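Local coordinates for glycine betaine/carnitine/choline ABC transporter%2C ATP-binding protein%2C putative (Staphylococcus aureus, PDB 5IIP) that probably energises osmolyte uptake as the ATP-binding subunit of the OpuC importer, a system inhibited by the second messenger c-di-AMP, and carries paired CBS domains, at residues Leu77-Leu81 against Thr99-Ile104; Ile120-Arg126 against Ile141-Val147. All coordinates share one frame; numbering follows the deposited sequence.

Contact 1 (77-81 against 99-104) lies nearer the middle of the chain and is partly buried; contact 2 (120-126 against 141-147) is a surface contact, about 18 Å away between centres. They share no elements. Contact 1 sets the last strand of the first three-stranded sheet against the loop between helix 96-99 and strand 107-108, within the second CBS range, so backbone pairing and apolar side chains do most of the work. Contact 2 stays inside that range and joins the end of helix 114-122, and the turn after it, to the end of strand 137-142 and the start of helix 143-153; there one arginine collects carbonyl oxygens beside a small apolar patch. Both reach the second subunit.

Contact 1 of 2, residues Leu77-Leu81 against Thr99-Ile104; sequences LLGFL and TMQQHI
T99 brings its methyl CG2 near L81 CD2 at the edge of the contact, while its OG1 bonds back to the carbonyl of S95. M100 follows with the larger apolar share. Its CG sits between backbone N and carbonyl carbon (chi1 71°) and the chain then runs extended, which lays SD 3.8 Å from CA of G79 and brings CE to CB of L78; having no side chain, G79 leaves room for the sulfur. Nearer the backbone, M100 CB lies 4.2 Å from L81 CD2. Q101 pairs with F80 in a single antiparallel, hydrogen-bonded bridge: Q101 N gives a nearly straight bond (173°) to F80 O at 3.2 Å, in the carbonyl plane, and F80 N returns a weak one to Q101 O. The amide of Q101 turns away, OE1 accepting from T106 N of the second subunit. Q102 lays CG 3.8 Å from L78 O. I104 points its CD1 at the strand, meeting L77 CD2 tip to tip at 4.0 Å and also touching F80 CB. L78 and G79 form a classic beta bulge opposite V70, and the bridge ties edge strand 77-82 of the first CBS sheet to the loop before strand 107-108 of the second, as in tandem CBS modules.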
loop_
_atom_site.group_PDB
_atom_site.type_symbol
_atom_site.label_atom_id
_atom_site.label_comp_id
_atom_site.label_asym_id
_atom_site.label_seq_id
_atom_site.Cartn_x
_atom_site.Cartn_y
_atom_site.Cartn_z
ATOM N N LEU D 77 -11.339 -3.481 8.444
ATOM C CA LEU D 77 -10.733 -3.270 7.162
ATOM C C LEU D 77 -9.721 -4.328 6.881
ATOM O O LEU D 77 -8.846 -4.560 7.648
ATOM C CB LEU D 77 -10.071 -1.920 7.116
ATOM C CG LEU D 77 -9.393 -1.563 5.824
ATOM C CD1 LEU D 77 -10.403 -1.278 4.765
ATOM C CD2 LEU D 77 -8.543 -0.362 6.023
ATOM N N LEU D 78 -9.874 -4.970 5.751
ATOM C CA LEU D 78 -8.977 -5.991 5.364
ATOM C C LEU D 78 -8.258 -5.714 4.082
ATOM O O LEU D 78 -7.193 -6.211 3.880
ATOM C CB LEU D 78 -9.734 -7.297 5.187
ATOM C CG LEU D 78 -10.654 -7.829 6.256
ATOM C CD1 LEU D 78 -11.228 -9.117 5.785
ATOM C CD2 LEU D 78 -9.971 -8.057 7.564
ATOM N N GLY D 79 -8.856 -4.955 3.198
ATOM C CA GLY D 79 -8.242 -4.723 1.930
ATOM C C GLY D 79 -8.711 -3.603 1.074
ATOM O O GLY D 79 -9.611 -2.901 1.388
ATOM N N PHE D 80 -8.064 -3.483 -0.061
ATOM C CA PHE D 80 -8.353 -2.461 -1.020
ATOM C C PHE D 80 -8.341 -2.976 -2.448
ATOM O O PHE D 80 -7.516 -3.773 -2.806
ATOM C CB PHE D 80 -7.309 -1.363 -0.827
ATOM C CG PHE D 80 -7.445 -0.220 -1.749
ATOM C CD1 PHE D 80 -8.242 0.828 -1.432
ATOM C CD2 PHE D 80 -6.752 -0.187 -2.911
ATOM C CE1 PHE D 80 -8.368 1.889 -2.268
ATOM C CE2 PHE D 80 -6.876 0.866 -3.762
ATOM C CZ PHE D 80 -7.681 1.909 -3.441
ATOM N N LEU D 81 -9.283 -2.517 -3.248
ATOM C CA LEU D 81 -9.348 -2.893 -4.649
ATOM C C LEU D 81 -9.589 -1.732 -5.589
ATOM O O LEU D 81 -10.386 -0.891 -5.322
ATOM C CB LEU D 81 -10.445 -3.880 -4.878
ATOM C CG LEU D 81 -10.391 -5.244 -4.253
ATOM C CD1 LEU D 81 -11.781 -5.799 -4.216
ATOM C CD2 LEU D 81 -9.507 -6.124 -5.068
ATOM N N THR D 99 -6.466 -11.264 -4.293
ATOM C CA THR D 99 -6.251 -10.148 -5.159
ATOM C C THR D 99 -6.149 -8.829 -4.485
ATOM O O THR D 99 -5.543 -7.918 -4.990
ATOM C CB THR D 99 -7.423 -10.035 -6.095
ATOM O OG1 THR D 99 -7.653 -11.300 -6.658
ATOM C CG2 THR D 99 -7.173 -9.063 -7.178
ATOM N N MET D 100 -6.774 -8.729 -3.347
ATOM C CA MET D 100 -6.771 -7.496 -2.628
ATOM C C MET D 100 -5.399 -7.127 -2.100
ATOM O O MET D 100 -4.533 -7.957 -1.896
ATOM C CB MET D 100 -7.806 -7.518 -1.521
ATOM C CG MET D 100 -7.490 -8.408 -0.352
ATOM S SD MET D 100 -8.700 -8.388 0.930
ATOM C CE MET D 100 -8.080 -9.672 1.901
ATOM N N GLN D 101 -5.228 -5.837 -1.916
ATOM C CA GLN D 101 -4.001 -5.291 -1.436
ATOM C C GLN D 101 -4.196 -4.988 0.025
ATOM O O GLN D 101 -5.083 -4.303 0.398
ATOM C CB GLN D 101 -3.637 -4.059 -2.256
ATOM C CG GLN D 101 -3.277 -4.327 -3.705
ATOM C CD GLN D 101 -1.870 -4.849 -3.916
ATOM O OE1 GLN D 101 -1.095 -4.964 -2.996
ATOM N NE2 GLN D 101 -1.548 -5.161 -5.132
ATOM N N GLN D 102 -3.352 -5.554 0.846
ATOM C CA GLN D 102 -3.461 -5.417 2.260
ATOM C C GLN D 102 -2.565 -4.419 2.908
ATOM O O GLN D 102 -2.582 -4.319 4.089
ATOM C CB GLN D 102 -3.267 -6.759 2.908
ATOM C CG GLN D 102 -4.112 -7.848 2.299
ATOM C CD GLN D 102 -3.973 -9.192 2.935
ATOM O OE1 GLN D 102 -3.867 -10.178 2.268
ATOM N NE2 GLN D 102 -3.998 -9.235 4.218
ATOM N N HIS D 103 -1.777 -3.688 2.153
ATOM C CA HIS D 103 -0.895 -2.699 2.730
ATOM C C HIS D 103 -1.363 -1.345 2.357
ATOM O O HIS D 103 -1.170 -0.862 1.291
ATOM C CB HIS D 103 0.510 -2.972 2.275
ATOM C CG HIS D 103 0.986 -4.312 2.677
ATOM N ND1 HIS D 103 1.360 -4.597 3.958
ATOM C CD2 HIS D 103 1.081 -5.465 1.997
ATOM C CE1 HIS D 103 1.699 -5.859 4.044
ATOM N NE2 HIS D 103 1.531 -6.410 2.870
ATOM N N ILE D 104 -1.995 -0.733 3.305
ATOM C CA ILE D 104 -2.619 0.522 3.100
ATOM C C ILE D 104 -2.280 1.531 4.155
ATOM O O ILE D 104 -2.021 1.188 5.275
ATOM C CB ILE D 104 -4.147 0.336 3.176
ATOM C CG1 ILE D 104 -4.613 -1.010 2.675
ATOM C CG2 ILE D 104 -4.845 1.354 2.340
ATOM C CD1 ILE D 104 -6.021 -1.335 3.080
#

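Contact 2 of 2, residues Ile120-Arg126 against Ile141-Val147; sequences ILKRNVR and ITRANVV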
loop_
_atom_site.group_PDB
_atom_site.type_symbol
_atom_site.label_atom_id
_atom_site.label_comp_id
_atom_site.label_asym_id
_atom_site.label_seq_id
_atom_site.Cartn_x
_atom_site.Cartn_y
_atom_site.Cartn_z
ATOM N N ILE D 120 -0.240 13.228 3.028
ATOM C CA ILE D 120 -1.208 12.996 1.992
ATOM C C ILE D 120 -0.897 13.756 0.750
ATOM O O ILE D 120 -1.022 13.234 -0.298
ATOM C CB ILE D 120 -2.605 13.378 2.465
ATOM C CG1 ILE D 120 -3.002 12.457 3.570
ATOM C CG2 ILE D 120 -3.633 13.341 1.359
ATOM C CD1 ILE D 120 -4.319 12.799 4.162
ATOM N N LEU D 121 -0.571 15.022 0.886
ATOM C CA LEU D 121 -0.249 15.869 -0.244
ATOM C C LEU D 121 1.040 15.473 -0.907
ATOM O O LEU D 121 1.180 15.548 -2.082
ATOM C CB LEU D 121 -0.202 17.330 0.162
ATOM C CG LEU D 121 -1.494 17.981 0.578
ATOM C CD1 LEU D 121 -1.304 19.369 1.101
ATOM C CD2 LEU D 121 -2.476 17.980 -0.528
ATOM N N LYS D 122 2.017 15.126 -0.108
ATOM C CA LYS D 122 3.318 14.733 -0.597
ATOM C C LYS D 122 3.373 13.409 -1.326
ATOM O O LYS D 122 4.106 13.245 -2.260
ATOM C CB LYS D 122 4.327 14.754 0.518
ATOM C CG LYS D 122 4.905 16.109 0.834
ATOM C CD LYS D 122 6.063 15.957 1.794
ATOM C CE LYS D 122 6.357 17.209 2.533
ATOM N NZ LYS D 122 6.993 16.801 3.782
ATOM N N ARG D 123 2.629 12.450 -0.845
ATOM C CA ARG D 123 2.608 11.157 -1.434
ATOM C C ARG D 123 1.597 11.083 -2.516
ATOM O O ARG D 123 0.851 11.980 -2.733
ATOM C CB ARG D 123 2.275 10.101 -0.411
ATOM C CG ARG D 123 3.003 10.197 0.880
ATOM C CD ARG D 123 4.263 9.403 0.859
ATOM N NE ARG D 123 4.695 9.130 2.210
ATOM C CZ ARG D 123 5.951 9.022 2.594
ATOM N NH1 ARG D 123 6.936 9.171 1.739
ATOM N NH2 ARG D 123 6.220 8.771 3.851
ATOM N N ASN D 124 1.580 9.971 -3.194
ATOM C CA ASN D 124 0.672 9.775 -4.266
ATOM C C ASN D 124 -0.544 8.951 -3.930
ATOM O O ASN D 124 -1.289 8.583 -4.793
ATOM C CB ASN D 124 1.409 9.138 -5.410
ATOM C CG ASN D 124 0.862 9.558 -6.721
ATOM O OD1 ASN D 124 0.262 10.607 -6.844
ATOM N ND2 ASN D 124 1.036 8.720 -7.713
ATOM N N VAL D 125 -0.763 8.694 -2.666
ATOM C CA VAL D 125 -1.864 7.869 -2.266
ATOM C C VAL D 125 -3.185 8.586 -2.354
ATOM O O VAL D 125 -3.419 9.561 -1.683
ATOM C CB VAL D 125 -1.655 7.416 -0.825
ATOM C CG1 VAL D 125 -0.452 6.522 -0.732
ATOM C CG2 VAL D 125 -1.479 8.631 0.058
ATOM N N ARG D 126 -4.010 8.075 -3.248
ATOM C CA ARG D 126 -5.363 8.548 -3.558
ATOM C C ARG D 126 -6.506 8.382 -2.559
ATOM O O ARG D 126 -7.324 9.244 -2.435
ATOM C CB ARG D 126 -5.808 7.957 -4.880
ATOM C CG ARG D 126 -4.820 8.181 -5.985
ATOM C CD ARG D 126 -5.210 7.447 -7.237
ATOM N NE ARG D 126 -4.305 7.724 -8.333
ATOM C CZ ARG D 126 -4.222 8.882 -8.966
ATOM N NH1 ARG D 126 -3.378 9.018 -9.952
ATOM N NH2 ARG D 126 -4.978 9.900 -8.628
ATOM N N ILE D 141 -11.044 9.492 3.216
ATOM C CA ILE D 141 -10.575 10.781 2.799
ATOM C C ILE D 141 -9.771 10.610 1.537
ATOM O O ILE D 141 -8.879 9.849 1.485
ATOM C CB ILE D 141 -9.792 11.502 3.885
ATOM C CG1 ILE D 141 -8.464 10.875 4.087
ATOM C CG2 ILE D 141 -10.557 11.469 5.178
ATOM C CD1 ILE D 141 -7.719 11.444 5.267
ATOM N N THR D 142 -10.120 11.324 0.505
ATOM C CA THR D 142 -9.412 11.225 -0.742
ATOM C C THR D 142 -8.372 12.304 -0.872
ATOM O O THR D 142 -8.472 13.321 -0.259
ATOM C CB THR D 142 -10.368 11.348 -1.929
ATOM O OG1 THR D 142 -10.930 12.638 -1.955
ATOM C CG2 THR D 142 -11.472 10.375 -1.814
ATOM N N ARG D 143 -7.368 12.065 -1.674
ATOM C CA ARG D 143 -6.353 13.047 -1.900
ATOM C C ARG D 143 -6.956 14.251 -2.586
ATOM O O ARG D 143 -6.565 15.358 -2.361
ATOM C CB ARG D 143 -5.219 12.481 -2.708
ATOM C CG ARG D 143 -4.024 13.397 -2.769
ATOM C CD ARG D 143 -2.883 12.803 -3.535
ATOM N NE ARG D 143 -1.789 13.714 -3.645
ATOM C CZ ARG D 143 -1.804 14.761 -4.424
ATOM N NH1 ARG D 143 -2.839 15.035 -5.154
ATOM N NH2 ARG D 143 -0.779 15.537 -4.452
ATOM N N ALA D 144 -7.926 14.012 -3.443
ATOM C CA ALA D 144 -8.567 15.072 -4.183
ATOM C C ALA D 144 -9.277 16.009 -3.296
ATOM O O ALA D 144 -9.287 17.183 -3.519
ATOM C CB ALA D 144 -9.510 14.523 -5.209
ATOM N N ASN D 145 -9.910 15.475 -2.291
ATOM C CA ASN D 145 -10.613 16.296 -1.342
ATOM C C ASN D 145 -9.735 17.187 -0.492
ATOM O O ASN D 145 -10.104 18.269 -0.163
ATOM C CB ASN D 145 -11.503 15.440 -0.478
ATOM C CG ASN D 145 -12.685 14.953 -1.218
ATOM O OD1 ASN D 145 -13.126 15.578 -2.148
ATOM N ND2 ASN D 145 -13.189 13.831 -0.820
ATOM N N VAL D 146 -8.581 16.688 -0.112
ATOM C CA VAL D 146 -7.639 17.428 0.694
ATOM C C VAL D 146 -7.135 18.627 -0.072
ATOM O O VAL D 146 -6.974 19.667 0.480
ATOM C CB VAL D 146 -6.501 16.537 1.167
ATOM C CG1 VAL D 146 -5.418 17.341 1.834
ATOM C CG2 VAL D 146 -7.025 15.484 2.092
ATOM N N VAL D 147 -6.878 18.454 -1.355
ATOM C CA VAL D 147 -6.427 19.530 -2.195
ATOM C C VAL D 147 -7.481 20.591 -2.320
ATOM O O VAL D 147 -7.196 21.742 -2.227
ATOM C CB VAL D 147 -6.078 19.020 -3.599
ATOM C CG1 VAL D 147 -5.709 20.143 -4.514
ATOM C CG2 VAL D 147 -4.961 18.020 -3.574
#
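I120 faces two elements at once: its CD1 meets CD1 of I141 at 3.8 Å, the side chains crossing at about a right angle, and its CG2 rests on V146 CG2 and on CG of R143, which runs past it in the opposite direction. Branched apolar residues suit this patch, whose inner members I120 and V146 are buried. L121 extends it outward, CD2 lying 3.8 Å from V146 CG1 and 3.9 Å from V147 CG2. Its carbonyl, near the helix end, accepts from R143 NH2 at 3.1 Å. R123, the first residue to leave helical geometry, offers its O to R143 NE at 3.3 Å, nearly along the C=O axis, and sends its own guanidinium to D85 of the second subunit. R143 spans the gap with its extended chain: CG is anti to the backbone N (chi1 -170°), and CB passes 3.6 Å from V125 O. The two carbonyls near the guanidinium edge, each about 20° out of its plane, probably limit its rotation. R126 O takes the R143 N-H at 2.9 Å. Next to it, T142 is the N-cap of helix 143-153, its OG1 accepting from N145 N. Helices 114-122 and 143-153 of the beta-alpha-beta-beta-alpha CBS fold thus pack together beside the sheet of strands 107-108, 127-131 and 137-142.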